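Local coordinates for glycosylation Associate Protein 2 (PDB 6OYC), which probably takes part, within a three-protein Gap complex, in the glycosylation and accessory Sec secretion of a streptococcal surface protein, at residues B[366-371]-B[504-509]. Numbering follows the deposited sequence.
Sequences ILSGLS and SQYRRM
Tyr506 reaches out from helix 495-514 and donates a hydrogen bond to Ser368 on the neighbouring strand, very short as modelled with Tyr506 OH and Ser368 OG 2.5 Å apart, a length that may be a little underestimated. Ser368 OG lies at the edge of the ring, close to its plane. The serine places it there by setting OG between its own N and carbonyl carbon (chi1 56°), and the same hydroxyl also bonds to the carbonyl O of Val299 on the adjacent strand. Ser368 CB sits 3.7 Å from Tyr506 CE2 and is pressed against the phenol OH at a tight, doubtful 3.0 Å.

Two residues earlier on the strand, Ile366 runs past the tyrosine in the opposite direction. Its CG2 branch comes obliquely to the phenol end, 3.8 Å from Tyr506 OH and 4.1 Å from CE1. The other branch, CG1 and CD1, points end to end at the bent chain of Met509, though the fit of their tips is uncertain.

Strand and helix run nearly antiparallel, at 163°, with their axes 11.6 Å apart, a gap bridged by the tyrosine. Beyond Ser368 the strand leads into a GxSxG turn that resembles the nucleophile elbow of alpha/beta hydrolases. The chemistry implies a buried chain of two hydrogen bonds, from Tyr506 OH to Ser368 OG and from that hydroxyl to Val299 O, that satisfies the phenol within otherwise apolar packing and ties the C-terminal helix to the central sheet.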
ATOM      1  N   ILE B 366      -8.066  -9.766  14.089  1.00 50.52           N
ATOM      2  CA  ILE B 366      -7.077  -9.133  14.972  1.00 51.50           C
ATOM      3  C   ILE B 366      -6.481  -7.914  14.277  1.00 44.88           C
ATOM      4  O   ILE B 366      -5.878  -8.045  13.204  1.00 45.56           O
ATOM      5  CB  ILE B 366      -5.953 -10.106  15.365  1.00 49.78           C
ATOM      6  CG1 ILE B 366      -6.546 -11.347  16.031  1.00 56.66           C
ATOM      7  CG2 ILE B 366      -4.922  -9.408  16.271  1.00 45.14           C
ATOM      8  CD1 ILE B 366      -5.602 -12.491  16.034  1.00 57.55           C
ATOM      9  N   LEU B 367      -6.601  -6.747  14.909  1.00 43.75           N
ATOM     10  CA  LEU B 367      -6.005  -5.509  14.417  1.00 43.71           C
ATOM     11  C   LEU B 367      -4.758  -5.178  15.228  1.00 44.91           C
ATOM     12  O   LEU B 367      -4.746  -5.340  16.448  1.00 44.53           O
ATOM     13  CB  LEU B 367      -7.004  -4.353  14.493  1.00 39.20           C
ATOM     14  CG  LEU B 367      -8.307  -4.627  13.749  1.00 43.79           C
ATOM     15  CD1 LEU B 367      -9.330  -3.528  13.954  1.00 44.30           C
ATOM     16  CD2 LEU B 367      -8.045  -4.842  12.268  1.00 44.00           C
ATOM     17  N   SER B 368      -3.714  -4.700  14.548  1.00 44.55           N
ATOM     18  CA  SER B 368      -2.416  -4.509  15.185  1.00 43.55           C
ATOM     19  C   SER B 368      -1.642  -3.376  14.521  1.00 43.75           C
ATOM     20  O   SER B 368      -1.926  -2.981  13.386  1.00 42.43           O
ATOM     21  CB  SER B 368      -1.580  -5.785  15.128  1.00 43.08           C
ATOM     22  OG  SER B 368      -1.446  -6.225  13.787  1.00 42.51           O
ATOM     23  N   GLY B 369      -0.640  -2.877  15.238  1.00 45.30           N
ATOM     24  CA  GLY B 369       0.265  -1.878  14.694  1.00 44.04           C
ATOM     25  C   GLY B 369       1.165  -1.304  15.769  1.00 48.79           C
ATOM     26  O   GLY B 369       1.003  -1.560  16.967  1.00 50.07           O
ATOM     27  N   LEU B 370       2.130  -0.513  15.313  1.00 46.84           N
ATOM     28  CA  LEU B 370       3.052   0.206  16.178  1.00 47.37           C
ATOM     29  C   LEU B 370       3.029   1.690  15.818  1.00 49.44           C
ATOM     30  O   LEU B 370       2.868   2.059  14.649  1.00 51.23           O
ATOM     31  CB  LEU B 370       4.466  -0.382  16.059  1.00 48.04           C
ATOM     32  CG  LEU B 370       4.468  -1.876  16.420  1.00 52.14           C
ATOM     33  CD1 LEU B 370       5.595  -2.614  15.749  1.00 53.84           C
ATOM     34  CD2 LEU B 370       4.524  -2.091  17.936  1.00 52.63           C
ATOM     35  N   SER B 371       3.167   2.536  16.845  1.00 49.17           N
ATOM     36  CA  SER B 371       3.066   3.992  16.744  1.00 47.09           C
ATOM     37  C   SER B 371       1.876   4.436  15.895  1.00 46.35           C
ATOM     38  O   SER B 371       0.741   4.386  16.368  1.00 46.00           O
ATOM     39  CB  SER B 371       4.367   4.592  16.205  1.00 54.56           C
ATOM     40  OG  SER B 371       5.364   4.663  17.214  1.00 57.94           O
ATOM     41  N   SER B 504       5.834 -11.826  20.105  1.00 68.01           N
ATOM     42  CA  SER B 504       5.518 -12.794  21.153  1.00 69.61           C
ATOM     43  C   SER B 504       4.042 -12.738  21.516  1.00 70.79           C
ATOM     44  O   SER B 504       3.380 -13.776  21.645  1.00 70.96           O
ATOM     45  CB  SER B 504       6.383 -12.540  22.391  1.00 71.42           C
ATOM     46  OG  SER B 504       5.741 -12.996  23.572  1.00 77.08           O
ATOM     47  N   GLN B 505       3.509 -11.527  21.691  1.00 63.63           N
ATOM     48  CA  GLN B 505       2.089 -11.387  21.972  1.00 64.95           C
ATOM     49  C   GLN B 505       1.240 -12.003  20.869  1.00 67.87           C
ATOM     50  O   GLN B 505       0.170 -12.557  21.142  1.00 65.86           O
ATOM     51  CB  GLN B 505       1.748  -9.914  22.159  1.00 67.82           C
ATOM     52  CG  GLN B 505       0.752  -9.660  23.258  1.00 72.01           C
ATOM     53  CD  GLN B 505       1.220 -10.161  24.605  1.00 75.99           C
ATOM     54  OE1 GLN B 505       2.420 -10.204  24.885  1.00 79.17           O
ATOM     55  NE2 GLN B 505       0.270 -10.542  25.450  1.00 75.81           N
ATOM     56  N   TYR B 506       1.713 -11.936  19.623  1.00 66.17           N
ATOM     57  CA  TYR B 506       0.998 -12.574  18.524  1.00 65.83           C
ATOM     58  C   TYR B 506       1.054 -14.098  18.631  1.00 66.94           C
ATOM     59  O   TYR B 506       0.021 -14.773  18.536  1.00 63.13           O
ATOM     60  CB  TYR B 506       1.577 -12.109  17.183  1.00 64.02           C
ATOM     61  CG  TYR B 506       0.678 -11.180  16.393  1.00 60.22           C
ATOM     62  CD1 TYR B 506      -0.481 -11.648  15.792  1.00 57.45           C
ATOM     63  CD2 TYR B 506       0.999  -9.834  16.237  1.00 59.34           C
ATOM     64  CE1 TYR B 506      -1.307 -10.799  15.062  1.00 57.98           C
ATOM     65  CE2 TYR B 506       0.175  -8.971  15.506  1.00 55.37           C
ATOM     66  CZ  TYR B 506      -0.972  -9.463  14.918  1.00 55.34           C
ATOM     67  OH  TYR B 506      -1.801  -8.631  14.190  1.00 50.12           O
ATOM     68  N   ARG B 507       2.258 -14.659  18.808  1.00 66.03           N
ATOM     69  CA  ARG B 507       2.408 -16.111  18.749  1.00 70.75           C
ATOM     70  C   ARG B 507       1.706 -16.787  19.918  1.00 72.53           C
ATOM     71  O   ARG B 507       1.054 -17.826  19.743  1.00 69.40           O
ATOM     72  CB  ARG B 507       3.890 -16.496  18.713  1.00 74.45           C
ATOM     73  CG  ARG B 507       4.421 -16.834  17.319  1.00 79.36           C
ATOM     74  CD  ARG B 507       3.592 -17.936  16.633  1.00 86.04           C
ATOM     75  NE  ARG B 507       4.250 -18.442  15.427  1.00 86.30           N
ATOM     76  CZ  ARG B 507       3.692 -19.272  14.552  1.00 77.86           C
ATOM     77  NH1 ARG B 507       2.452 -19.702  14.736  1.00 76.93           N
ATOM     78  NH2 ARG B 507       4.379 -19.672  13.488  1.00 72.01           N
ATOM     79  N   ARG B 508       1.809 -16.201  21.114  1.00 72.97           N
ATOM     80  CA  ARG B 508       1.122 -16.758  22.273  1.00 73.33           C
ATOM     81  C   ARG B 508      -0.390 -16.642  22.146  1.00 69.93           C
ATOM     82  O   ARG B 508      -1.118 -17.446  22.737  1.00 71.72           O
ATOM     83  CB  ARG B 508       1.600 -16.067  23.552  1.00 76.34           C
ATOM     84  CG  ARG B 508       0.682 -14.949  24.026  1.00 80.02           C
ATOM     85  CD  ARG B 508       0.902 -14.607  25.490  1.00 88.41           C
ATOM     86  NE  ARG B 508      -0.284 -13.992  26.089  1.00 99.93           N
ATOM     87  CZ  ARG B 508      -1.039 -14.577  27.014  1.00 95.97           C
ATOM     88  NH1 ARG B 508      -0.730 -15.794  27.453  1.00 94.11           N
ATOM     89  NH2 ARG B 508      -2.103 -13.949  27.502  1.00 94.13           N
ATOM     90  N   MET B 509      -0.883 -15.684  21.375  1.00 67.60           N
ATOM     91  CA  MET B 509      -2.325 -15.571  21.225  1.00 67.82           C
ATOM     92  C   MET B 509      -2.871 -16.475  20.123  1.00 68.69           C
ATOM     93  O   MET B 509      -3.975 -17.013  20.259  1.00 65.79           O
ATOM     94  CB  MET B 509      -2.705 -14.123  20.952  1.00 66.18           C
ATOM     95  CG  MET B 509      -4.189 -13.899  21.042  1.00 72.26           C
ATOM     96  SD  MET B 509      -4.642 -12.606  19.909  1.00 84.28           S
ATOM     97  CE  MET B 509      -4.724 -13.597  18.421  1.00 69.30           C
TER